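Local structure of beta-galactosidase/beta-glucuronidase (Faecalibacterium prausnitzii L2-6, 6MVF) at residues A[297-302]-A[322-327]; A[98-103]-A[117-122]. The protein binds flavin mononucleotide and probably hydrolyses beta-glucuronides as a glycoside hydrolase of family 2. All blocks are in the same frame, centred on the assembly; numbering follows the deposited sequence.

Interaction 1. Residues A[297-302]-A[322-327]; sequences RGVSRH and QIIKEL
Val299 divides its two methyl groups between two residues of segment 322-327, near the end of helix 314-327, and these two apolar pairs carry the contact. CG2 lies 3.9 Å from Ile324 CG2, while CG1 approaches Leu327 CD2 at 3.8 Å. Ile324 and Leu327 stand three residues apart, almost one turn, and so lie along the same flank of the helix. The valine torsion explains the division: with chi1 at -55°, CG1 stands opposite the carbonyl carbon and CG2 fits between that carbon and the backbone N, which spreads the methyls over the two helix residues. Leu327 reaches the strand because its CG extends anti to the backbone N (chi1 180°), carrying one methyl up to the valine. The nearest CA atoms, Val299 CA and Ile324 CA, remain 8.0 Å apart, a gap bridged by the branched side chains.

A looser contact continues past the end of the strand, where the aliphatic part of Arg301 runs by the tip of the isoleucine, CG of Arg301 being 4.4 Å from Ile324 CD1. The polar end of this arginine goes elsewhere on the same helix: NH2 forms a salt bridge with Asp320 and a hydrogen bond with His317, so an ionic tie backs the apolar one.

Backbone bonds set the two partners in place. Val299 pairs with Thr331 and Arg333, and within the helix Leu327 N donates to Ile323 O at 3.1 Å. Phe568 and Tyr571 of helix 566-575 pack on Leu327 as well.

Strand 292-300, helix 314-327 and strand 331-334 thus form a beta-alpha-beta crossover, with the helix laid over the outer face of the parallel strands, the arrangement from which a TIM barrel is built.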
# COMPACT_ATOMS: atom_id res chain seq x y z
N ARG A 297 26.21 -25.18 -1.08
CA ARG A 297 26.11 -25.33 -2.52
C ARG A 297 25.40 -24.10 -3.08
O ARG A 297 24.20 -23.89 -2.85
CB ARG A 297 25.36 -26.62 -2.89
CG ARG A 297 25.99 -27.90 -2.32
CD ARG A 297 27.45 -28.08 -2.82
NE ARG A 297 28.09 -29.32 -2.39
CZ ARG A 297 29.10 -29.38 -1.51
NH1 ARG A 297 29.59 -28.29 -0.95
NH2 ARG A 297 29.61 -30.56 -1.19
N GLY A 298 26.14 -23.26 -3.80
CA GLY A 298 25.56 -22.02 -4.26
C GLY A 298 26.23 -21.36 -5.45
O GLY A 298 26.70 -22.03 -6.37
N VAL A 299 26.26 -20.02 -5.43
CA VAL A 299 26.57 -19.23 -6.61
C VAL A 299 27.32 -17.97 -6.18
O VAL A 299 27.34 -17.61 -5.01
CB VAL A 299 25.28 -18.86 -7.41
CG1 VAL A 299 24.49 -20.09 -7.77
CG2 VAL A 299 24.39 -17.94 -6.61
N SER A 300 27.94 -17.32 -7.15
CA SER A 300 28.45 -15.96 -6.99
C SER A 300 27.49 -15.01 -7.68
O SER A 300 26.68 -15.42 -8.51
CB SER A 300 29.85 -15.84 -7.59
OG SER A 300 30.77 -16.65 -6.85
N ARG A 301 27.60 -13.72 -7.33
CA ARG A 301 26.68 -12.71 -7.83
C ARG A 301 27.42 -11.39 -7.96
O ARG A 301 27.97 -10.90 -6.97
CB ARG A 301 25.46 -12.57 -6.89
CG ARG A 301 24.38 -11.58 -7.35
CD ARG A 301 24.33 -10.32 -6.48
NE ARG A 301 23.32 -9.37 -6.96
CZ ARG A 301 23.10 -8.16 -6.44
NH1 ARG A 301 23.83 -7.72 -5.41
NH2 ARG A 301 22.14 -7.39 -6.93
N HIS A 302 27.44 -10.82 -9.16
CA HIS A 302 27.92 -9.46 -9.39
C HIS A 302 26.77 -8.46 -9.21
O HIS A 302 25.60 -8.85 -9.12
CB HIS A 302 28.54 -9.36 -10.79
CG HIS A 302 30.03 -9.50 -10.80
ND1 HIS A 302 30.85 -8.67 -10.07
CD2 HIS A 302 30.84 -10.34 -11.47
CE1 HIS A 302 32.11 -9.01 -10.28
NE2 HIS A 302 32.13 -10.02 -11.13
N GLN A 322 15.80 -13.37 -4.33
CA GLN A 322 14.68 -14.30 -4.47
C GLN A 322 14.91 -15.30 -5.59
O GLN A 322 14.59 -16.49 -5.45
CB GLN A 322 13.38 -13.53 -4.67
CG GLN A 322 12.64 -13.31 -3.36
CD GLN A 322 12.15 -11.87 -3.15
OE1 GLN A 322 11.80 -11.17 -4.11
NE2 GLN A 322 12.13 -11.42 -1.88
N ILE A 323 15.45 -14.85 -6.72
CA ILE A 323 15.76 -15.80 -7.79
C ILE A 323 16.75 -16.85 -7.29
O ILE A 323 16.57 -18.06 -7.52
CB ILE A 323 16.27 -15.07 -9.03
CG1 ILE A 323 15.12 -14.30 -9.67
CG2 ILE A 323 16.85 -16.07 -10.01
CD1 ILE A 323 15.53 -13.25 -10.70
N ILE A 324 17.77 -16.42 -6.55
CA ILE A 324 18.76 -17.38 -6.05
C ILE A 324 18.14 -18.31 -5.01
O ILE A 324 18.49 -19.50 -4.95
CB ILE A 324 19.99 -16.63 -5.52
CG1 ILE A 324 20.67 -15.89 -6.68
CG2 ILE A 324 20.96 -17.60 -4.84
CD1 ILE A 324 21.52 -14.72 -6.24
N LYS A 325 17.20 -17.80 -4.19
CA LYS A 325 16.47 -18.66 -3.25
C LYS A 325 15.65 -19.73 -3.97
O LYS A 325 15.66 -20.89 -3.57
CB LYS A 325 15.56 -17.82 -2.35
CG LYS A 325 14.96 -18.61 -1.18
CD LYS A 325 16.01 -18.78 -0.09
CE LYS A 325 15.53 -19.63 1.04
NZ LYS A 325 16.64 -19.90 1.96
N GLU A 326 14.93 -19.35 -5.04
CA GLU A 326 14.14 -20.33 -5.79
C GLU A 326 15.02 -21.42 -6.39
O GLU A 326 14.57 -22.55 -6.61
CB GLU A 326 13.36 -19.64 -6.90
CG GLU A 326 12.26 -18.69 -6.44
CD GLU A 326 11.84 -17.68 -7.52
OE1 GLU A 326 11.04 -16.75 -7.19
OE2 GLU A 326 12.30 -17.82 -8.68
N LEU A 327 16.27 -21.07 -6.72
CA LEU A 327 17.23 -22.02 -7.25
C LEU A 327 17.54 -23.12 -6.24
O LEU A 327 17.84 -24.25 -6.63
CB LEU A 327 18.51 -21.27 -7.64
CG LEU A 327 19.65 -22.10 -8.22
CD1 LEU A 327 19.23 -22.73 -9.54
CD2 LEU A 327 20.89 -21.25 -8.37

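Interaction 2. Residues A[98-103]-A[117-122]; sequences LDATVK and SIFRAD
Backbone hydrogen bonds to His112 and Ala109 fix Ala100 and Val102, the two strand residues that meet Phe119 here. The tie between segments 98-103 and 117-122 is itself apolar: the two belong to different sheets, and the contact between them is made by side chains.

Phe119 does most of the bridging. Its CZ lies 3.8 Å from Ala100 CB, and its CE2 comes within 4.0 Å of Val102 CG2. The valine methyl sits at the edge of the ring, near its plane, whereas the alanine methyl comes in obliquely. The ring gets there through a chi1 of 60°, which places CG between the backbone N and the carbonyl carbon. On the valine, CG1 is anti to the backbone N (chi1 -177°), leaving CG2 as the branch that touches the ring.

The backbones are further apart where the ring intervenes: Ala100 CA and Phe119 CA are separated by 9.9 Å, against 8.3 Å between Val102 CA and Ala121 CA two residues on, consistent with the smaller side chain of Ala121. The chains run in the same general direction, and on each of them every second residue turns inward: Ala100 and Val102 on one, Phe119 and Ala121 on the other. Asp99 and Thr101 point away from this interior. Just before it, Leu98 and Asp99 both face Ser139 in a classic beta bulge.

His112 stacks on the Phe119 ring. Strand 99-104 lies between 131-139 and 107-113 in a six-stranded antiparallel sheet, and strand 119-122 borders 88-93 in a four-stranded one; Phe119 packs between these two layers of the beta-sandwich sugar-binding domain, touching Val93 of its own sheet.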
# COMPACT_ATOMS: atom_id res chain seq x y z
N LEU A 98 35.49 5.38 -8.49
CA LEU A 98 36.30 4.62 -7.53
C LEU A 98 36.93 5.48 -6.43
O LEU A 98 37.40 4.98 -5.41
CB LEU A 98 37.43 3.92 -8.26
CG LEU A 98 37.01 2.88 -9.28
CD1 LEU A 98 38.25 2.37 -10.00
CD2 LEU A 98 36.25 1.75 -8.57
N ASP A 99 36.97 6.79 -6.68
CA ASP A 99 37.75 7.76 -5.92
C ASP A 99 36.92 9.03 -5.87
O ASP A 99 36.31 9.40 -6.88
CB ASP A 99 39.10 8.02 -6.61
CG ASP A 99 40.11 8.70 -5.72
OD1 ASP A 99 39.77 9.05 -4.57
OD2 ASP A 99 41.28 8.89 -6.17
N ALA A 100 36.86 9.69 -4.71
CA ALA A 100 35.90 10.77 -4.55
C ALA A 100 36.45 11.93 -3.72
O ALA A 100 37.32 11.75 -2.86
CB ALA A 100 34.60 10.27 -3.90
N THR A 101 35.92 13.12 -4.00
CA THR A 101 36.16 14.32 -3.20
C THR A 101 34.82 15.01 -2.99
O THR A 101 34.08 15.24 -3.95
CB THR A 101 37.13 15.29 -3.90
OG1 THR A 101 38.41 14.66 -4.06
CG2 THR A 101 37.31 16.54 -3.05
N VAL A 102 34.51 15.35 -1.74
CA VAL A 102 33.25 16.02 -1.40
C VAL A 102 33.55 17.46 -1.02
O VAL A 102 34.41 17.73 -0.18
CB VAL A 102 32.51 15.28 -0.26
CG1 VAL A 102 31.16 15.95 0.03
CG2 VAL A 102 32.30 13.82 -0.60
N LYS A 103 32.84 18.40 -1.65
CA LYS A 103 32.93 19.82 -1.32
C LYS A 103 31.56 20.35 -0.94
O LYS A 103 30.57 20.07 -1.63
CB LYS A 103 33.48 20.64 -2.49
CG LYS A 103 34.97 20.56 -2.69
CD LYS A 103 35.32 21.20 -4.03
CE LYS A 103 36.78 21.02 -4.39
NZ LYS A 103 36.95 20.67 -5.83
N SER A 117 32.34 1.16 -0.54
CA SER A 117 32.06 1.29 0.88
C SER A 117 31.54 2.69 1.21
O SER A 117 31.81 3.66 0.50
CB SER A 117 33.29 0.96 1.75
OG SER A 117 34.48 1.45 1.18
N ILE A 118 30.76 2.74 2.29
CA ILE A 118 30.16 3.98 2.77
C ILE A 118 31.26 4.86 3.35
O ILE A 118 32.19 4.38 4.01
CB ILE A 118 29.09 3.67 3.83
CG1 ILE A 118 27.95 2.86 3.22
CG2 ILE A 118 28.53 4.92 4.50
CD1 ILE A 118 27.14 2.10 4.25
N PHE A 119 31.19 6.16 3.08
CA PHE A 119 32.03 7.09 3.81
C PHE A 119 31.21 8.33 4.13
O PHE A 119 30.26 8.66 3.41
CB PHE A 119 33.31 7.42 3.04
CG PHE A 119 33.07 8.04 1.71
CD1 PHE A 119 32.87 7.26 0.58
CD2 PHE A 119 33.08 9.42 1.56
CE1 PHE A 119 32.66 7.85 -0.66
CE2 PHE A 119 32.87 10.01 0.34
CZ PHE A 119 32.66 9.23 -0.77
N ARG A 120 31.56 8.98 5.26
CA ARG A 120 30.81 10.13 5.76
C ARG A 120 31.74 11.30 6.03
O ARG A 120 32.97 11.14 6.10
CB ARG A 120 30.03 9.80 7.05
CG ARG A 120 29.19 8.58 6.94
CD ARG A 120 28.21 8.48 8.09
NE ARG A 120 27.55 7.18 8.10
CZ ARG A 120 27.93 6.15 8.84
NH1 ARG A 120 28.97 6.26 9.67
NH2 ARG A 120 27.26 5.01 8.76
N ALA A 121 31.13 12.47 6.21
CA ALA A 121 31.86 13.70 6.47
C ALA A 121 31.01 14.66 7.29
O ALA A 121 29.85 14.91 6.95
CB ALA A 121 32.29 14.37 5.15
N ASP A 122 31.58 15.17 8.39
CA ASP A 122 30.93 16.19 9.22
C ASP A 122 31.02 17.54 8.50
O ASP A 122 32.05 18.20 8.50
CB ASP A 122 31.60 16.21 10.60
CG ASP A 122 30.96 17.21 11.57
OD1 ASP A 122 30.03 17.95 11.18
OD2 ASP A 122 31.39 17.24 12.75

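Interactions 1 and 2 lie inside different domains of one chain, interaction 1 in the TIM barrel and interaction 2 in the sugar-binding domain, and both rest on apolar side chains joining two layers. Their centres are 31 Å apart and their nearest atoms about 12 Å, so they do not touch. Interaction 2 lies closer to the cofactor, with the Phe119 side chain about 13 Å from the bound FMN and about 12 Å from that of Lys379, an FMN-binding residue. Segment 117-122 also meets the helix bearing that lysine, 368-385, through hydrogen bonds to Glu380 and Gln384. Interaction 1 lies away from the flavin pocket.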